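Local structure of Mgp-operon protein 3 (Mycoplasma pneumoniae, 6RJ1) at residues W500-Q512 with Y591-G603. The protein is a surface adhesin of the mycoplasma, also known as P40/P90, that probably works with protein P1 in attachment to host cells. Sequence-based numbering, arbitrary orientation.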
# COMPACT_ATOMS: atom_id res chain seq x y z
N TRP A 500 -6.27 -14.67 3.86
CA TRP A 500 -6.52 -13.52 4.73
C TRP A 500 -6.47 -13.91 6.22
O TRP A 500 -6.64 -13.06 7.09
CB TRP A 500 -7.84 -12.84 4.32
CG TRP A 500 -7.75 -12.23 2.95
CD1 TRP A 500 -7.88 -12.86 1.75
CD2 TRP A 500 -7.42 -10.86 2.65
NE1 TRP A 500 -7.66 -11.98 0.72
CE2 TRP A 500 -7.38 -10.74 1.24
CE3 TRP A 500 -7.19 -9.72 3.44
CZ2 TRP A 500 -7.08 -9.53 0.61
CZ3 TRP A 500 -6.91 -8.52 2.81
CH2 TRP A 500 -6.83 -8.44 1.41
N GLY A 501 -6.18 -15.18 6.47
CA GLY A 501 -6.07 -15.75 7.81
C GLY A 501 -7.15 -16.78 8.04
O GLY A 501 -6.87 -17.90 8.45
N THR A 502 -8.41 -16.37 7.81
CA THR A 502 -9.61 -17.20 7.93
C THR A 502 -10.45 -16.98 6.67
O THR A 502 -10.27 -15.97 5.99
CB THR A 502 -10.42 -16.86 9.21
OG1 THR A 502 -10.74 -15.46 9.24
CG2 THR A 502 -9.70 -17.24 10.50
N ASP A 503 -11.38 -17.91 6.38
CA ASP A 503 -12.27 -17.77 5.23
C ASP A 503 -13.22 -16.59 5.44
O ASP A 503 -13.57 -15.90 4.48
CB ASP A 503 -13.05 -19.07 4.95
CG ASP A 503 -13.85 -19.03 3.65
OD1 ASP A 503 -13.25 -18.73 2.58
OD2 ASP A 503 -15.07 -19.31 3.70
N LYS A 504 -13.58 -16.33 6.71
CA LYS A 504 -14.42 -15.22 7.10
C LYS A 504 -13.71 -13.90 6.80
O LYS A 504 -14.34 -12.97 6.29
CB LYS A 504 -14.81 -15.33 8.59
CG LYS A 504 -16.17 -14.70 8.93
CD LYS A 504 -17.37 -15.55 8.45
CE LYS A 504 -18.02 -16.36 9.55
NZ LYS A 504 -17.22 -17.55 9.91
N GLN A 505 -12.38 -13.84 7.04
CA GLN A 505 -11.58 -12.65 6.78
C GLN A 505 -11.51 -12.30 5.29
O GLN A 505 -11.51 -11.11 4.95
CB GLN A 505 -10.19 -12.76 7.40
CG GLN A 505 -10.17 -12.27 8.85
CD GLN A 505 -8.88 -12.59 9.54
OE1 GLN A 505 -8.60 -13.74 9.87
NE2 GLN A 505 -8.07 -11.57 9.79
N LYS A 506 -11.53 -13.33 4.41
CA LYS A 506 -11.56 -13.15 2.95
C LYS A 506 -12.93 -12.58 2.57
O LYS A 506 -13.00 -11.57 1.86
CB LYS A 506 -11.31 -14.48 2.23
CG LYS A 506 -11.11 -14.34 0.71
CD LYS A 506 -10.69 -15.65 0.04
CE LYS A 506 -11.84 -16.53 -0.37
NZ LYS A 506 -11.37 -17.79 -1.00
N GLN A 507 -14.01 -13.22 3.10
CA GLN A 507 -15.42 -12.86 2.90
C GLN A 507 -15.65 -11.39 3.21
O GLN A 507 -16.30 -10.71 2.41
CB GLN A 507 -16.33 -13.74 3.77
CG GLN A 507 -16.51 -15.17 3.27
CD GLN A 507 -17.26 -16.03 4.26
OE1 GLN A 507 -18.27 -15.63 4.85
NE2 GLN A 507 -16.80 -17.24 4.47
N PHE A 508 -15.08 -10.88 4.32
CA PHE A 508 -15.18 -9.48 4.71
C PHE A 508 -14.68 -8.53 3.62
O PHE A 508 -15.38 -7.58 3.28
CB PHE A 508 -14.42 -9.22 6.02
CG PHE A 508 -15.28 -9.33 7.25
CD1 PHE A 508 -16.13 -8.30 7.62
CD2 PHE A 508 -15.25 -10.48 8.04
CE1 PHE A 508 -16.93 -8.41 8.76
CE2 PHE A 508 -16.07 -10.60 9.16
CZ PHE A 508 -16.92 -9.57 9.50
N VAL A 509 -13.49 -8.80 3.06
CA VAL A 509 -12.86 -7.99 2.02
C VAL A 509 -13.66 -8.08 0.73
O VAL A 509 -14.05 -7.05 0.18
CB VAL A 509 -11.36 -8.34 1.82
CG1 VAL A 509 -10.73 -7.53 0.70
CG2 VAL A 509 -10.57 -8.17 3.12
N GLU A 510 -13.94 -9.32 0.28
CA GLU A 510 -14.65 -9.64 -0.96
C GLU A 510 -16.09 -9.18 -1.00
O GLU A 510 -16.57 -8.81 -2.07
CB GLU A 510 -14.55 -11.14 -1.29
CG GLU A 510 -13.18 -11.57 -1.79
CD GLU A 510 -13.04 -13.02 -2.21
OE1 GLU A 510 -13.92 -13.84 -1.85
OE2 GLU A 510 -12.05 -13.34 -2.91
N ASN A 511 -16.80 -9.21 0.14
CA ASN A 511 -18.20 -8.78 0.19
C ASN A 511 -18.34 -7.28 -0.01
O ASN A 511 -19.33 -6.83 -0.58
CB ASN A 511 -18.91 -9.26 1.46
CG ASN A 511 -19.12 -10.74 1.51
OD1 ASN A 511 -18.86 -11.48 0.54
ND2 ASN A 511 -19.59 -11.23 2.65
N GLN A 512 -17.34 -6.52 0.41
CA GLN A 512 -17.36 -5.07 0.26
C GLN A 512 -16.90 -4.64 -1.14
O GLN A 512 -17.06 -3.46 -1.47
CB GLN A 512 -16.59 -4.37 1.39
CG GLN A 512 -17.30 -3.12 1.87
CD GLN A 512 -16.86 -2.64 3.22
OE1 GLN A 512 -16.39 -1.51 3.36
NE2 GLN A 512 -17.04 -3.46 4.25
N TYR A 591 -8.12 -14.14 19.65
CA TYR A 591 -7.89 -13.57 18.32
C TYR A 591 -8.85 -14.11 17.27
O TYR A 591 -9.46 -13.31 16.58
CB TYR A 591 -6.42 -13.75 17.87
CG TYR A 591 -6.14 -13.13 16.52
CD1 TYR A 591 -5.88 -11.76 16.39
CD2 TYR A 591 -6.14 -13.90 15.36
CE1 TYR A 591 -5.63 -11.18 15.14
CE2 TYR A 591 -5.89 -13.33 14.10
CZ TYR A 591 -5.63 -11.97 14.00
OH TYR A 591 -5.39 -11.41 12.77
N LYS A 592 -8.98 -15.45 17.15
CA LYS A 592 -9.83 -16.08 16.14
C LYS A 592 -11.30 -15.71 16.25
O LYS A 592 -11.93 -15.45 15.23
CB LYS A 592 -9.66 -17.60 16.08
CG LYS A 592 -9.98 -18.16 14.68
CD LYS A 592 -9.62 -19.63 14.52
CE LYS A 592 -9.14 -19.97 13.13
NZ LYS A 592 -7.77 -19.43 12.86
N ALA A 593 -11.84 -15.66 17.48
CA ALA A 593 -13.25 -15.30 17.67
C ALA A 593 -13.52 -13.87 17.24
O ALA A 593 -14.56 -13.61 16.63
CB ALA A 593 -13.66 -15.51 19.11
N LEU A 594 -12.57 -12.95 17.53
CA LEU A 594 -12.67 -11.53 17.18
C LEU A 594 -12.65 -11.31 15.68
O LEU A 594 -13.47 -10.55 15.17
CB LEU A 594 -11.57 -10.70 17.85
CG LEU A 594 -11.68 -10.46 19.35
CD1 LEU A 594 -10.39 -9.91 19.89
CD2 LEU A 594 -12.80 -9.50 19.68
N VAL A 595 -11.71 -11.96 14.97
CA VAL A 595 -11.56 -11.79 13.52
C VAL A 595 -12.67 -12.51 12.74
O VAL A 595 -13.01 -12.09 11.63
CB VAL A 595 -10.14 -12.14 12.99
CG1 VAL A 595 -9.09 -11.22 13.61
CG2 VAL A 595 -9.78 -13.61 13.23
N GLU A 596 -13.27 -13.56 13.33
CA GLU A 596 -14.36 -14.29 12.69
C GLU A 596 -15.74 -13.73 13.09
O GLU A 596 -16.75 -14.24 12.62
CB GLU A 596 -14.27 -15.81 12.94
CG GLU A 596 -13.08 -16.47 12.25
CD GLU A 596 -13.00 -17.99 12.35
OE1 GLU A 596 -12.76 -18.63 11.30
OE2 GLU A 596 -13.17 -18.53 13.47
N ASN A 597 -15.78 -12.66 13.93
CA ASN A 597 -17.03 -12.01 14.35
C ASN A 597 -17.79 -11.50 13.13
O ASN A 597 -17.21 -10.93 12.22
CB ASN A 597 -16.80 -10.90 15.36
CG ASN A 597 -18.07 -10.31 15.90
OD1 ASN A 597 -18.53 -9.27 15.46
ND2 ASN A 597 -18.67 -10.96 16.89
N THR A 598 -19.08 -11.77 13.11
CA THR A 598 -20.00 -11.51 12.00
C THR A 598 -20.35 -10.00 11.79
O THR A 598 -20.81 -9.66 10.70
CB THR A 598 -21.20 -12.43 12.23
OG1 THR A 598 -21.05 -13.55 11.36
CG2 THR A 598 -22.56 -11.77 12.06
N ALA A 599 -20.09 -9.12 12.78
CA ALA A 599 -20.42 -7.69 12.65
C ALA A 599 -19.87 -7.03 11.39
O ALA A 599 -18.66 -6.89 11.22
CB ALA A 599 -19.99 -6.92 13.89
N GLY A 600 -20.80 -6.70 10.48
CA GLY A 600 -20.52 -6.03 9.22
C GLY A 600 -20.07 -6.91 8.07
O GLY A 600 -19.58 -6.40 7.07
N LEU A 601 -20.26 -8.25 8.19
CA LEU A 601 -19.86 -9.23 7.19
C LEU A 601 -20.44 -8.97 5.81
O LEU A 601 -19.70 -8.94 4.83
CB LEU A 601 -20.15 -10.67 7.66
CG LEU A 601 -19.75 -11.83 6.73
CD1 LEU A 601 -18.25 -11.82 6.42
CD2 LEU A 601 -20.16 -13.17 7.32
N ASN A 602 -21.77 -8.78 5.75
CA ASN A 602 -22.47 -8.58 4.49
C ASN A 602 -22.94 -7.14 4.24
O ASN A 602 -23.22 -6.80 3.09
CB ASN A 602 -23.64 -9.55 4.39
CG ASN A 602 -23.26 -11.00 4.56
OD1 ASN A 602 -22.49 -11.58 3.77
ND2 ASN A 602 -23.79 -11.61 5.61
N GLY A 603 -23.01 -6.32 5.28
CA GLY A 603 -23.47 -4.94 5.17
C GLY A 603 -23.25 -4.14 6.43
O GLY A 603 -22.66 -4.65 7.39
O HOH W 1 -13.81 -18.61 8.67
O HOH W 2 -17.80 -6.56 4.66
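Phe508, on helix 503-511, pushes its ring into the curve of the loop that follows helix 591-595. CD1 of Leu601 lies over one face of the ring, 3.8 Å from its centroid, a CH-pi contact. Around the ring edge, near its plane, stand the carbonyl oxygens of Asn597 and Ala599; Phe508 CE1 is 3.4 Å from Ala599 O. A type II turn from Thr598 to Leu601 bends the loop here, with Gly600 at positive phi, and Asn597 OD1 accepts from Ala599 N, an Asx turn, and also from Gly584 N. With CG of Leu601 anti to its own backbone N (chi1 -178°), the two methyls divide: CD1 meets Phe508 and CB of Gln507, while CD2 reaches Lys504 CD. At the end of helix 591-595, the Val595 side chain packs against the carboxamide of Gln505, in the first turn of helix 503-511, its CG2 3.6 Å from Gln505 OE1.

One direct hydrogen bond crosses, from Asn511 ND2 to Leu601 O (3.2 Å, 162° at the hydrogen); the donor stands well above the carbonyl plane, while the oxygen lies in the amide plane of Asn511, whose OD1 accepts a hydrogen bond from Lys529 NZ. Thr502 caps the helix, OG1 accepting from Gln505 N and donating to a lone pair of Gln505 OE1 (2.8 Å), and sets its CG2 3.5 Å from Glu596 OE1. Water 1 links Lys504 N to that same carboxylate oxygen; water 2 accepts from Gln512 NE2 and lies 3.0 Å from Phe508 O and Gly600 O, among more acceptors than it has protons for.

The short helix axes run 27° from parallel, 10.6 Å apart, within the MgpC adhesin region. Arg689 makes a cation-pi contact with Phe508 and donates a hydrogen bond to Asn597 O; Val509, pointing away from this contact, and Gln512 touch strand 549-563, and Trp500 touches both that strand and strand 693-699.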